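Local coordinates for protein zinc-finger (Saccharomonospora viridis, PDB 3RMQ) that binds a zinc ion through one histidine and three cysteines in a zinc-finger domain, its biological role being unknown, at residues 36-41 against 91-96; 15-20 against 60-65; 8-13 against 30-35. The protein carries 1 engineered substitution. All coordinates share one frame; numbering follows the deposited sequence.

Contact 1 (36-41 against 91-96); sequences CGETVT and ITRLAE. With ZN (zinc ion), chain B.
The carbonyl oxygen of C36 takes a hydrogen bond from a water, 2.8 Å from water O to C36 O, that also donates to R93 O; the R93 side chain passes the same carbonyl, with R93 CG 3.3 Å from C36 O. No direct hydrogen bond joins the two segments, so this water supplies the link between their backbones. R93 reaches the loop because its chain sets out extended, CG anti to the backbone N (chi1 -176°), and bends only at chi3, which lays CD near the CB of C36 and turns the guanidinium toward E38. A long arginine suits this place, since its methylenes pack on the loop while its charge is carried beyond them. E38 was modelled in two conformers; in the one described here it bends at chi2 and brings its carboxylate over one face of the guanidinium. The two planes are 27° apart and stacked, with E38 CD 3.6 Å above the guanidinium plane and displaced toward its rim. In the salt bridge from E38 OE2 to R93 NE, at 3.5 Å, OE2 sits above the guanidinium rather than beside it, so the pair attracts by charge without a hydrogen bond, and the pairing is probably not permanent. C36 turns its sulfur to the metal, with SG 2.4 Å from the zinc ion, and the backbone N of E38 makes a weak hydrogen bond to that SG. Between them G37 turns the chain with a positive phi of 97°, a backbone shape in which any side chain would collide with the carbonyl oxygen of C36, hence glycine. The arginine's charge, partly offset by E38, may slightly temper the negative charge that the cysteine sulfurs bring to the zinc site.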
ATOM      1  N   CYS A  36       4.871   0.142   1.444  1.00 16.52           N
ATOM      2  CA  CYS A  36       4.930  -1.333   1.395  1.00 19.17           C
ATOM      3  C   CYS A  36       6.341  -1.811   1.153  1.00 22.44           C
ATOM      4  O   CYS A  36       6.622  -3.032   1.168  1.00 21.98           O
ATOM      5  CB  CYS A  36       4.019  -1.883   0.274  1.00 20.15           C
ATOM      6  SG  CYS A  36       4.509  -1.324  -1.367  1.00 17.47           S
ATOM      7  N   GLY A  37       7.246  -0.871   0.892  1.00 18.92           N
ATOM      8  CA  GLY A  37       8.639  -1.252   0.697  1.00 22.66           C
ATOM      9  C   GLY A  37       9.091  -1.421  -0.745  1.00 21.86           C
ATOM     10  O   GLY A  37      10.273  -1.539  -1.007  1.00 25.65           O
ATOM     11  N   GLU A  38       8.154  -1.415  -1.688  0.57 19.52           N
ATOM     12  CA  GLU A  38       8.503  -1.504  -3.113  0.57 20.17           C
ATOM     13  C   GLU A  38       9.050  -0.163  -3.618  0.57 21.29           C
ATOM     14  O   GLU A  38       8.462   0.885  -3.359  0.57 18.19           O
ATOM     15  CB  GLU A  38       7.270  -1.888  -3.939  0.57 24.17           C
ATOM     16  CG  GLU A  38       6.801  -3.329  -3.751  0.57 29.87           C
ATOM     17  CD  GLU A  38       7.769  -4.342  -4.340  0.57 38.33           C
ATOM     18  OE1 GLU A  38       7.776  -4.504  -5.576  0.57 39.12           O
ATOM     19  OE2 GLU A  38       8.522  -4.965  -3.567  0.57 44.13           O
ATOM     20  N   THR A  39      10.173  -0.210  -4.342  1.00 23.43           N
ATOM     21  CA  THR A  39      10.741   0.989  -4.965  1.00 24.01           C
ATOM     22  C   THR A  39      10.173   1.046  -6.375  1.00 23.22           C
ATOM     23  O   THR A  39      10.309   0.086  -7.162  1.00 20.00           O
ATOM     24  CB  THR A  39      12.279   0.926  -5.019  1.00 28.37           C
ATOM     25  OG1 THR A  39      12.778   0.903  -3.679  1.00 29.35           O
ATOM     26  CG2 THR A  39      12.828   2.164  -5.722  1.00 30.43           C
ATOM     27  N   VAL A  40       9.467   2.127  -6.691  1.00 21.65           N
ATOM     28  CA  VAL A  40       8.717   2.202  -7.951  1.00 18.69           C
ATOM     29  C   VAL A  40       8.949   3.578  -8.591  1.00 19.50           C
ATOM     30  O   VAL A  40       9.331   4.516  -7.891  1.00 23.17           O
ATOM     31  CB  VAL A  40       7.194   2.011  -7.706  1.00 19.02           C
ATOM     32  CG1 VAL A  40       6.878   0.512  -7.282  1.00 22.86           C
ATOM     33  CG2 VAL A  40       6.727   2.995  -6.653  1.00 16.79           C
ATOM     34  N   THR A  41       8.675   3.710  -9.889  1.00 19.49           N
ATOM     35  CA  THR A  41       8.933   4.971 -10.606  1.00 20.52           C
ATOM     36  C   THR A  41       7.700   5.327 -11.418  1.00 20.87           C
ATOM     37  O   THR A  41       7.304   4.546 -12.275  1.00 23.02           O
ATOM     38  CB  THR A  41      10.139   4.839 -11.579  1.00 33.64           C
ATOM     39  OG1 THR A  41      11.306   4.469 -10.846  1.00 33.36           O
ATOM     40  CG2 THR A  41      10.397   6.137 -12.311  1.00 33.67           C
ATOM     41  N   ILE A  91       0.993 -10.826   1.073  1.00 20.81           N
ATOM     42  CA  ILE A  91       0.871 -11.161   2.490  1.00 27.35           C
ATOM     43  C   ILE A  91       2.237 -11.154   3.128  1.00 26.57           C
ATOM     44  O   ILE A  91       2.414 -10.623   4.219  1.00 26.53           O
ATOM     45  CB  ILE A  91       0.174 -12.540   2.695  1.00 23.39           C
ATOM     46  CG1 ILE A  91      -1.240 -12.499   2.084  1.00 25.38           C
ATOM     47  CG2 ILE A  91       0.125 -12.899   4.183  1.00 24.11           C
ATOM     48  CD1 ILE A  91      -1.945 -13.909   2.014  1.00 26.11           C
ATOM     49  N   THR A  92       3.225 -11.746   2.478  1.00 24.54           N
ATOM     50  CA  THR A  92       4.524 -11.805   3.131  1.00 31.85           C
ATOM     51  C   THR A  92       5.149 -10.400   3.123  1.00 25.77           C
ATOM     52  O   THR A  92       5.871 -10.029   4.056  1.00 22.44           O
ATOM     53  CB  THR A  92       5.442 -12.896   2.532  1.00 37.63           C
ATOM     54  OG1 THR A  92       5.712 -12.594   1.166  1.00 35.17           O
ATOM     55  CG2 THR A  92       4.762 -14.266   2.638  1.00 34.78           C
ATOM     56  N   ARG A  93       4.829  -9.590   2.116  1.00 35.36           N
ATOM     57  CA  ARG A  93       5.269  -8.196   2.122  1.00 32.15           C
ATOM     58  C   ARG A  93       4.610  -7.403   3.293  1.00 31.08           C
ATOM     59  O   ARG A  93       5.274  -6.622   3.976  1.00 30.78           O
ATOM     60  CB  ARG A  93       4.961  -7.545   0.763  1.00 29.22           C
ATOM     61  CG  ARG A  93       5.468  -6.122   0.622  1.00 24.27           C
ATOM     62  CD  ARG A  93       5.236  -5.600  -0.865  1.00 27.64           C
ATOM     63  NE  ARG A  93       5.908  -6.474  -1.832  1.00 33.33           N
ATOM     64  CZ  ARG A  93       5.394  -6.887  -2.997  1.00 37.51           C
ATOM     65  NH1 ARG A  93       4.189  -6.503  -3.382  1.00 34.95           N
ATOM     66  NH2 ARG A  93       6.096  -7.698  -3.799  1.00 40.34           N
ATOM     67  N   LEU A  94       3.310  -7.620   3.548  1.00 23.28           N
ATOM     68  CA  LEU A  94       2.646  -6.932   4.679  1.00 24.91           C
ATOM     69  C   LEU A  94       3.259  -7.381   6.013  1.00 26.67           C
ATOM     70  O   LEU A  94       3.370  -6.583   6.948  1.00 26.77           O
ATOM     71  CB  LEU A  94       1.150  -7.238   4.721  1.00 25.20           C
ATOM     72  CG  LEU A  94       0.329  -6.561   5.832  1.00 24.67           C
ATOM     73  CD1 LEU A  94       0.416  -5.062   5.714  1.00 22.31           C
ATOM     74  CD2 LEU A  94      -1.131  -6.995   5.746  1.00 26.40           C
ATOM     75  N   ALA A  95       3.608  -8.660   6.124  1.00 23.63           N
ATOM     76  CA  ALA A  95       4.206  -9.166   7.372  1.00 33.97           C
ATOM     77  C   ALA A  95       5.559  -8.512   7.672  1.00 36.72           C
ATOM     78  O   ALA A  95       5.999  -8.488   8.821  1.00 40.37           O
ATOM     79  CB  ALA A  95       4.353 -10.690   7.348  1.00 35.19           C
ATOM     80  N   GLU A  96       6.226  -8.001   6.649  1.00 39.74           N
ATOM     81  CA  GLU A  96       7.502  -7.337   6.860  1.00 42.30           C
ATOM     82  C   GLU A  96       7.279  -5.941   7.448  1.00 42.95           C
ATOM     83  O   GLU A  96       8.166  -5.375   8.078  1.00 42.51           O
ATOM     84  CB  GLU A  96       8.291  -7.257   5.543  1.00 44.28           C
ATOM     85  CG  GLU A  96       8.995  -8.561   5.150  1.00 53.03           C
ATOM     86  CD  GLU A  96      10.184  -8.924   6.076  1.00 66.60           C
ATOM     87  OE1 GLU A  96      10.527 -10.129   6.170  1.00 70.86           O
ATOM     88  OE2 GLU A  96      10.783  -8.009   6.701  1.00 68.63           O
TER
HETATM   89 ZN    ZN B 114       2.460  -0.276  -1.983  1.00 17.46          ZN
HETATM   90  O   HOH W   1       7.509  -4.854   3.137  1.00 42.17           O

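Contact 2 (15-20 against 60-65); sequences KRHVYD and PVCTIA. With ZN (zinc ion), chain B.
H17 and C62 meet through the zinc ion: H17 ND1 binds it at 2.1 Å and C62 SG at 2.3 Å, tying strand 15-20 to the first turn of helix 60-69. The imidazole is turned so that C62 SG lies at its edge, in the ring plane, 3.7 Å from H17 ND1; the closeness of sulfur and ring reflects their common metal. K15 CB, from the same strand, lies over one ring face, displaced toward its rim.

Hydrogen bonding adds a second grip on the same sulfur. The backbone N of V18 donates to C62 SG over 3.3 Å with an N-H...S angle of 164°, a nearly straight bond. Cysteine suits this position, because its sulfur can bind the metal and still accept an amide N-H. Such a bond would probably draw off part of the negative charge of the thiolate.

The apolar contact is small and lies beside the polar ones: V18 CG2 rests 3.9 Å from C62 CB. At a chi1 of 173° the valine directs CG2 against the cysteine methylene, and its branched, compact side chain packs closely where the strand meets the helix. V18 also packs on W9 and L35.

C36 and C59 complete the site, and C59 and C62 form a CxxC pair at the start of the helix. The whole is a zinc site of three cysteines and one histidine, in which one ion ties together strand, loop and the start of a helix, consistent with the zinc-finger family.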
ATOM      1  N   LYS A  15       0.007  -0.152  -9.327  1.00 14.22           N
ATOM      2  CA  LYS A  15      -0.903  -0.018  -8.189  1.00 12.15           C
ATOM      3  C   LYS A  15      -0.910   1.396  -7.692  1.00 13.44           C
ATOM      4  O   LYS A  15       0.008   2.159  -7.966  1.00 13.02           O
ATOM      5  CB  LYS A  15      -0.440  -0.893  -7.006  1.00 14.33           C
ATOM      6  CG  LYS A  15      -0.109  -2.388  -7.345  1.00 20.91           C
ATOM      7  CD  LYS A  15       0.439  -3.072  -6.071  1.00 28.21           C
ATOM      8  CE  LYS A  15       1.028  -4.463  -6.332  1.00 36.65           C
ATOM      9  NZ  LYS A  15       2.516  -4.403  -6.500  1.00 39.23           N
ATOM     10  N   ARG A  16      -1.906   1.737  -6.887  1.00 15.16           N
ATOM     11  CA  ARG A  16      -1.902   3.040  -6.260  1.00 14.68           C
ATOM     12  C   ARG A  16      -1.238   2.883  -4.878  1.00 12.74           C
ATOM     13  O   ARG A  16      -1.823   2.260  -3.988  1.00 13.38           O
ATOM     14  CB  ARG A  16      -3.332   3.593  -6.130  1.00 10.31           C
ATOM     15  CG  ARG A  16      -3.279   5.102  -5.967  1.00 12.99           C
ATOM     16  CD  ARG A  16      -4.638   5.737  -5.680  1.00 15.14           C
ATOM     17  NE  ARG A  16      -5.521   5.603  -6.836  1.00 16.96           N
ATOM     18  CZ  ARG A  16      -6.743   6.149  -6.936  1.00 22.14           C
ATOM     19  NH1 ARG A  16      -7.249   6.857  -5.915  1.00 20.33           N
ATOM     20  NH2 ARG A  16      -7.460   5.989  -8.063  1.00 16.93           N
ATOM     21  N   HIS A  17       0.016   3.353  -4.742  1.00 12.94           N
ATOM     22  CA  HIS A  17       0.775   3.151  -3.505  1.00 15.64           C
ATOM     23  C   HIS A  17       0.611   4.366  -2.626  1.00 14.42           C
ATOM     24  O   HIS A  17       0.004   5.364  -3.062  1.00 15.62           O
ATOM     25  CB  HIS A  17       2.273   2.944  -3.801  1.00 14.30           C
ATOM     26  CG  HIS A  17       2.574   1.676  -4.538  1.00 15.13           C
ATOM     27  ND1 HIS A  17       2.679   0.443  -3.915  1.00 13.26           N
ATOM     28  CD2 HIS A  17       2.788   1.453  -5.859  1.00 15.60           C
ATOM     29  CE1 HIS A  17       2.996  -0.473  -4.818  1.00 15.63           C
ATOM     30  NE2 HIS A  17       3.047   0.116  -6.010  1.00 16.26           N
ATOM     31  N   VAL A  18       1.164   4.293  -1.415  1.00 12.38           N
ATOM     32  CA  VAL A  18       1.141   5.409  -0.465  1.00 13.86           C
ATOM     33  C   VAL A  18       2.590   5.710  -0.234  1.00 16.17           C
ATOM     34  O   VAL A  18       3.432   4.764  -0.178  1.00 15.54           O
ATOM     35  CB  VAL A  18       0.454   5.046   0.876  1.00 16.17           C
ATOM     36  CG1 VAL A  18       0.608   6.179   1.888  1.00 14.33           C
ATOM     37  CG2 VAL A  18      -1.028   4.765   0.630  1.00 12.05           C
ATOM     38  N   TYR A  19       2.929   6.989  -0.113  1.00 15.89           N
ATOM     39  CA  TYR A  19       4.306   7.308   0.274  1.00 13.94           C
ATOM     40  C   TYR A  19       4.344   8.295   1.453  1.00 16.91           C
ATOM     41  O   TYR A  19       3.371   9.032   1.716  1.00 13.65           O
ATOM     42  CB  TYR A  19       5.125   7.825  -0.933  1.00 13.85           C
ATOM     43  CG  TYR A  19       4.737   9.178  -1.428  1.00 14.05           C
ATOM     44  CD1 TYR A  19       3.617   9.356  -2.247  1.00 15.27           C
ATOM     45  CD2 TYR A  19       5.481  10.303  -1.085  1.00 17.97           C
ATOM     46  CE1 TYR A  19       3.235  10.619  -2.678  1.00 18.38           C
ATOM     47  CE2 TYR A  19       5.108  11.572  -1.509  1.00 20.42           C
ATOM     48  CZ  TYR A  19       3.991  11.721  -2.314  1.00 19.93           C
ATOM     49  OH  TYR A  19       3.630  12.978  -2.743  1.00 19.21           O
ATOM     50  N   ASP A  20       5.473   8.283   2.156  1.00 16.77           N
ATOM     51  CA  ASP A  20       5.729   9.179   3.299  1.00 17.12           C
ATOM     52  C   ASP A  20       6.315  10.483   2.715  1.00 15.69           C
ATOM     53  O   ASP A  20       7.439  10.483   2.140  1.00 18.27           O
ATOM     54  CB  ASP A  20       6.741   8.487   4.207  1.00 18.66           C
ATOM     55  CG  ASP A  20       6.945   9.202   5.529  1.00 23.86           C
ATOM     56  OD1 ASP A  20       6.697  10.435   5.572  1.00 18.81           O
ATOM     57  OD2 ASP A  20       7.358   8.537   6.524  1.00 19.46           O
ATOM     58  N   PRO A  60      -2.712  -3.197  -1.785  1.00 19.84           N
ATOM     59  CA  PRO A  60      -3.296  -3.637  -0.504  1.00 18.85           C
ATOM     60  C   PRO A  60      -2.350  -3.406   0.663  1.00 17.50           C
ATOM     61  O   PRO A  60      -2.783  -3.073   1.770  1.00 18.77           O
ATOM     62  CB  PRO A  60      -3.500  -5.157  -0.710  1.00 20.56           C
ATOM     63  CG  PRO A  60      -3.678  -5.290  -2.212  1.00 25.98           C
ATOM     64  CD  PRO A  60      -2.686  -4.272  -2.789  1.00 21.92           C
ATOM     65  N   VAL A  61      -1.047  -3.599   0.443  1.00 16.00           N
ATOM     66  CA  VAL A  61      -0.101  -3.485   1.558  1.00 16.57           C
ATOM     67  C   VAL A  61       0.012  -2.034   2.050  1.00 19.82           C
ATOM     68  O   VAL A  61      -0.061  -1.751   3.256  1.00 14.42           O
ATOM     69  CB  VAL A  61       1.282  -4.011   1.121  1.00 17.30           C
ATOM     70  CG1 VAL A  61       2.282  -3.788   2.221  1.00 20.98           C
ATOM     71  CG2 VAL A  61       1.143  -5.535   0.779  1.00 23.65           C
ATOM     72  N   CYS A  62       0.177  -1.117   1.111  1.00 18.27           N
ATOM     73  CA  CYS A  62       0.217   0.307   1.453  1.00 16.46           C
ATOM     74  C   CYS A  62      -1.072   0.761   2.167  1.00 16.65           C
ATOM     75  O   CYS A  62      -1.013   1.589   3.084  1.00 14.29           O
ATOM     76  CB  CYS A  62       0.386   1.173   0.184  1.00 13.42           C
ATOM     77  SG  CYS A  62       2.061   1.298  -0.396  1.00 15.11           S
ATOM     78  N   THR A  63      -2.224   0.281   1.717  1.00 15.94           N
ATOM     79  CA  THR A  63      -3.514   0.719   2.298  1.00 14.17           C
ATOM     80  C   THR A  63      -3.587   0.315   3.781  1.00 18.52           C
ATOM     81  O   THR A  63      -3.959   1.109   4.632  1.00 18.25           O
ATOM     82  CB  THR A  63      -4.733   0.099   1.526  1.00 20.42           C
ATOM     83  OG1 THR A  63      -4.698   0.481   0.131  1.00 18.62           O
ATOM     84  CG2 THR A  63      -6.103   0.584   2.153  1.00 20.80           C
ATOM     85  N   ILE A  64      -3.229  -0.946   4.075  1.00 13.51           N
ATOM     86  CA  ILE A  64      -3.242  -1.463   5.442  1.00 17.32           C
ATOM     87  C   ILE A  64      -2.124  -0.778   6.253  1.00 19.70           C
ATOM     88  O   ILE A  64      -2.337  -0.404   7.403  1.00 19.19           O
ATOM     89  CB  ILE A  64      -3.032  -3.000   5.468  1.00 23.95           C
ATOM     90  CG1 ILE A  64      -4.206  -3.730   4.796  1.00 30.39           C
ATOM     91  CG2 ILE A  64      -2.789  -3.518   6.909  1.00 22.97           C
ATOM     92  CD1 ILE A  64      -5.520  -3.255   5.215  1.00 33.75           C
ATOM     93  N   ALA A  65      -0.929  -0.628   5.665  1.00 19.29           N
ATOM     94  CA  ALA A  65       0.181   0.070   6.364  1.00 21.16           C
ATOM     95  C   ALA A  65      -0.229   1.494   6.774  1.00 20.53           C
ATOM     96  O   ALA A  65       0.050   1.935   7.888  1.00 20.15           O
ATOM     97  CB  ALA A  65       1.415   0.094   5.527  1.00 20.68           C
TER
HETATM   98 ZN    ZN B 114       2.460  -0.276  -1.983  1.00 17.46          ZN

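Contact 3 (8-13 against 30-35)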
ATOM      1  N   LEU A   8       0.624  10.481   1.297  1.00 11.71           N
ATOM      2  CA  LEU A   8      -0.175  10.778   0.084  1.00 13.00           C
ATOM      3  C   LEU A   8      -0.146   9.552  -0.819  1.00 15.90           C
ATOM      4  O   LEU A   8       0.750   8.696  -0.692  1.00 15.05           O
ATOM      5  CB  LEU A   8       0.395  11.975  -0.683  1.00 14.50           C
ATOM      6  CG  LEU A   8       0.241  13.369  -0.006  1.00 15.81           C
ATOM      7  CD1 LEU A   8       0.956  14.380  -0.804  1.00 19.35           C
ATOM      8  CD2 LEU A   8      -1.298  13.746   0.122  1.00 16.15           C
ATOM      9  N   TRP A   9      -1.096   9.492  -1.746  1.00 13.30           N
ATOM     10  CA  TRP A   9      -1.172   8.405  -2.706  1.00 14.30           C
ATOM     11  C   TRP A   9      -0.399   8.754  -3.968  1.00 15.51           C
ATOM     12  O   TRP A   9      -0.341   9.945  -4.352  1.00 12.50           O
ATOM     13  CB  TRP A   9      -2.671   8.124  -3.059  1.00 13.78           C
ATOM     14  CG  TRP A   9      -3.427   7.600  -1.876  1.00 16.72           C
ATOM     15  CD1 TRP A   9      -4.029   8.338  -0.867  1.00 17.62           C
ATOM     16  CD2 TRP A   9      -3.648   6.212  -1.549  1.00 16.89           C
ATOM     17  NE1 TRP A   9      -4.601   7.464   0.060  1.00 15.74           N
ATOM     18  CE2 TRP A   9      -4.405   6.173  -0.352  1.00 16.85           C
ATOM     19  CE3 TRP A   9      -3.285   4.993  -2.170  1.00 15.70           C
ATOM     20  CZ2 TRP A   9      -4.793   4.948   0.271  1.00 18.82           C
ATOM     21  CZ3 TRP A   9      -3.695   3.755  -1.549  1.00 17.06           C
ATOM     22  CH2 TRP A   9      -4.431   3.765  -0.355  1.00 19.48           C
ATOM     23  N   GLN A  10       0.151   7.729  -4.630  1.00 12.15           N
ATOM     24  CA  GLN A  10       0.768   7.915  -5.940  1.00 12.00           C
ATOM     25  C   GLN A  10       0.720   6.610  -6.725  1.00 16.05           C
ATOM     26  O   GLN A  10       1.166   5.571  -6.218  1.00 15.26           O
ATOM     27  CB  GLN A  10       2.239   8.374  -5.777  1.00 13.56           C
ATOM     28  CG  GLN A  10       3.044   8.406  -7.099  1.00 18.54           C
ATOM     29  CD  GLN A  10       2.459   9.393  -8.101  1.00 19.90           C
ATOM     30  OE1 GLN A  10       2.257  10.560  -7.762  1.00 16.76           O
ATOM     31  NE2 GLN A  10       2.152   8.925  -9.327  1.00 16.34           N
ATOM     32  N   GLN A  11       0.178   6.662  -7.935  1.00 13.77           N
ATOM     33  CA  GLN A  11       0.102   5.442  -8.774  1.00 14.27           C
ATOM     34  C   GLN A  11       1.486   5.188  -9.367  1.00 16.57           C
ATOM     35  O   GLN A  11       2.167   6.131  -9.859  1.00 14.02           O
ATOM     36  CB  GLN A  11      -0.892   5.615  -9.912  1.00 14.47           C
ATOM     37  CG  GLN A  11      -1.020   4.316 -10.781  1.00 13.89           C
ATOM     38  CD  GLN A  11      -2.117   4.431 -11.783  1.00 14.23           C
ATOM     39  OE1 GLN A  11      -3.301   4.261 -11.446  1.00 14.33           O
ATOM     40  NE2 GLN A  11      -1.761   4.775 -13.025  1.00 15.08           N
ATOM     41  N   ALA A  12       1.929   3.929  -9.329  1.00 15.38           N
ATOM     42  CA  ALA A  12       3.196   3.564  -9.963  1.00 14.34           C
ATOM     43  C   ALA A  12       3.312   2.060 -10.018  1.00 18.74           C
ATOM     44  O   ALA A  12       2.866   1.358  -9.111  1.00 16.35           O
ATOM     45  CB  ALA A  12       4.389   4.154  -9.159  1.00 14.34           C
ATOM     46  N   ASP A  13       3.858   1.581 -11.126  1.00 15.92           N
ATOM     47  CA  ASP A  13       4.103   0.161 -11.299  1.00 19.31           C
ATOM     48  C   ASP A  13       2.859  -0.661 -11.077  1.00 18.03           C
ATOM     49  O   ASP A  13       2.910  -1.743 -10.468  1.00 17.53           O
ATOM     50  CB  ASP A  13       5.191  -0.332 -10.355  1.00 28.38           C
ATOM     51  CG  ASP A  13       5.802  -1.653 -10.853  1.00 42.72           C
ATOM     52  OD1 ASP A  13       5.668  -1.959 -12.072  1.00 39.22           O
ATOM     53  OD2 ASP A  13       6.398  -2.385 -10.039  1.00 48.70           O
ATOM     54  N   ARG A  30      11.498   9.328 -11.542  1.00 26.73           N
ATOM     55  CA  ARG A  30      12.304   9.254 -10.332  1.00 27.24           C
ATOM     56  C   ARG A  30      11.728   8.167  -9.437  1.00 25.71           C
ATOM     57  O   ARG A  30      10.507   8.123  -9.238  1.00 24.89           O
ATOM     58  CB  ARG A  30      12.238  10.579  -9.594  1.00 33.47           C
ATOM     59  CG  ARG A  30      13.590  11.072  -9.143  1.00 48.59           C
ATOM     60  CD  ARG A  30      13.622  11.320  -7.656  1.00 53.96           C
ATOM     61  NE  ARG A  30      12.709  12.377  -7.231  1.00 59.79           N
ATOM     62  CZ  ARG A  30      12.932  13.679  -7.388  1.00 67.10           C
ATOM     63  NH1 ARG A  30      14.039  14.101  -7.988  1.00 69.18           N
ATOM     64  NH2 ARG A  30      12.036  14.560  -6.954  1.00 70.36           N
ATOM     65  N   PRO A  31      12.575   7.272  -8.924  1.00 26.94           N
ATOM     66  CA  PRO A  31      12.030   6.223  -8.047  1.00 27.18           C
ATOM     67  C   PRO A  31      11.634   6.775  -6.695  1.00 27.78           C
ATOM     68  O   PRO A  31      12.256   7.739  -6.212  1.00 21.73           O
ATOM     69  CB  PRO A  31      13.212   5.278  -7.850  1.00 32.52           C
ATOM     70  CG  PRO A  31      14.411   6.171  -8.015  1.00 36.99           C
ATOM     71  CD  PRO A  31      14.026   7.109  -9.134  1.00 34.57           C
ATOM     72  N   PHE A  32      10.616   6.186  -6.075  1.00 23.21           N
ATOM     73  CA  PHE A  32      10.409   6.398  -4.656  1.00 18.97           C
ATOM     74  C   PHE A  32      10.081   5.063  -4.033  1.00 21.25           C
ATOM     75  O   PHE A  32       9.763   4.111  -4.734  1.00 19.43           O
ATOM     76  CB  PHE A  32       9.287   7.410  -4.402  1.00 16.18           C
ATOM     77  CG  PHE A  32       7.889   6.923  -4.802  1.00 18.50           C
ATOM     78  CD1 PHE A  32       7.437   7.049  -6.115  1.00 17.06           C
ATOM     79  CD2 PHE A  32       7.044   6.344  -3.859  1.00 15.58           C
ATOM     80  CE1 PHE A  32       6.139   6.601  -6.487  1.00 17.42           C
ATOM     81  CE2 PHE A  32       5.757   5.874  -4.217  1.00 15.87           C
ATOM     82  CZ  PHE A  32       5.297   6.007  -5.547  1.00 15.55           C
ATOM     83  N   THR A  33      10.171   4.976  -2.713  1.00 18.23           N
ATOM     84  CA  THR A  33       9.840   3.736  -2.055  1.00 16.42           C
ATOM     85  C   THR A  33       8.539   3.978  -1.303  1.00 19.43           C
ATOM     86  O   THR A  33       8.419   4.916  -0.503  1.00 20.22           O
ATOM     87  CB  THR A  33      10.938   3.320  -1.064  1.00 23.36           C
ATOM     88  OG1 THR A  33      12.161   3.113  -1.800  1.00 24.75           O
ATOM     89  CG2 THR A  33      10.548   2.029  -0.380  1.00 19.42           C
ATOM     90  N   ALA A  34       7.574   3.125  -1.580  1.00 16.84           N
ATOM     91  CA  ALA A  34       6.252   3.220  -0.959  1.00 16.79           C
ATOM     92  C   ALA A  34       6.243   2.655   0.479  1.00 17.23           C
ATOM     93  O   ALA A  34       7.210   2.000   0.938  1.00 17.42           O
ATOM     94  CB  ALA A  34       5.279   2.446  -1.806  1.00 15.74           C
ATOM     95  N   LEU A  35       5.136   2.839   1.200  1.00 16.17           N
ATOM     96  CA  LEU A  35       5.058   2.293   2.576  1.00 19.24           C
ATOM     97  C   LEU A  35       5.222   0.769   2.554  1.00 18.13           C
ATOM     98  O   LEU A  35       5.682   0.149   3.520  1.00 19.29           O
ATOM     99  CB  LEU A  35       3.707   2.607   3.243  1.00 17.94           C
ATOM    100  CG  LEU A  35       3.383   4.042   3.526  1.00 21.10           C
ATOM    101  CD1 LEU A  35       2.086   4.080   4.382  1.00 17.79           C
ATOM    102  CD2 LEU A  35       4.584   4.728   4.192  1.00 22.42           C
TER
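The phenyl ring of F32 meets strand 7-12 through its CE1 and CZ atoms, which come against the side chains of Q10 and A12. Both partners approach the ring obliquely. Q10 CG is the nearer, 3.6 Å from F32 CE1 and equally close to CZ, while A12 CB lies 4.0 Å from F32 CE1. The flat amide of Q10 is not stacked on the phenyl group: the two planes stand 78° apart, and it is the aliphatic part of the glutamine that does the touching. A chi1 of 172° carries Q10 CG out from the strand to the ring; the chain then bends at chi2 and leads the amide away from the aromatic surface. There the amide nitrogen is well satisfied. Q10 NE2 donates to the backbone O of Q11 over 2.8 Å with an N-H...O angle of 164°, the acceptor lying close to the amide plane of Q10 and the donor tilted modestly from the plane of the carbonyl. The same nitrogen also bonds to D48 O, so two carbonyls hold the amide and fix its rotation. Glutamine suits the place by giving methylenes to the phenylalanine and a donor to the backbone. A12, two residues along on the same side of the strand, has a methyl small enough to lie beside the large ring, and F32 supplies the bulk that spans the distance between two backbones whose CA atoms stay 9.4 Å apart at A12 and F32. No hydrogen bond crosses this interface, which is buried apolar packing. Around it, F32 and A12 both pack on V40 of strand 39-40, F32 pairs with V40 through the backbone, and Q10 pairs likewise with H17 of strand 15-20, so the ring joins two small antiparallel sheets.

Contacts 1 and 2 share the zinc ion: C36 belongs to the first, H17 and C62 to the second, and C36 SG lies 3.6 Å from H17 ND1. They come close again where R93 NH1 lies 4.1 Å from K15 NZ, a pair of like charges. Contact 3 stays off the metal, the nearest atom of the F32 side chain being about 7 Å from the ion. It borders contact 1 through the sheet of strands 32-33 and 39-40, and contact 2 through that of strands 7-12 and 15-20. The centres of contacts 2 and 3 are about 8 Å apart, those of contacts 1 and 3 about 11 Å.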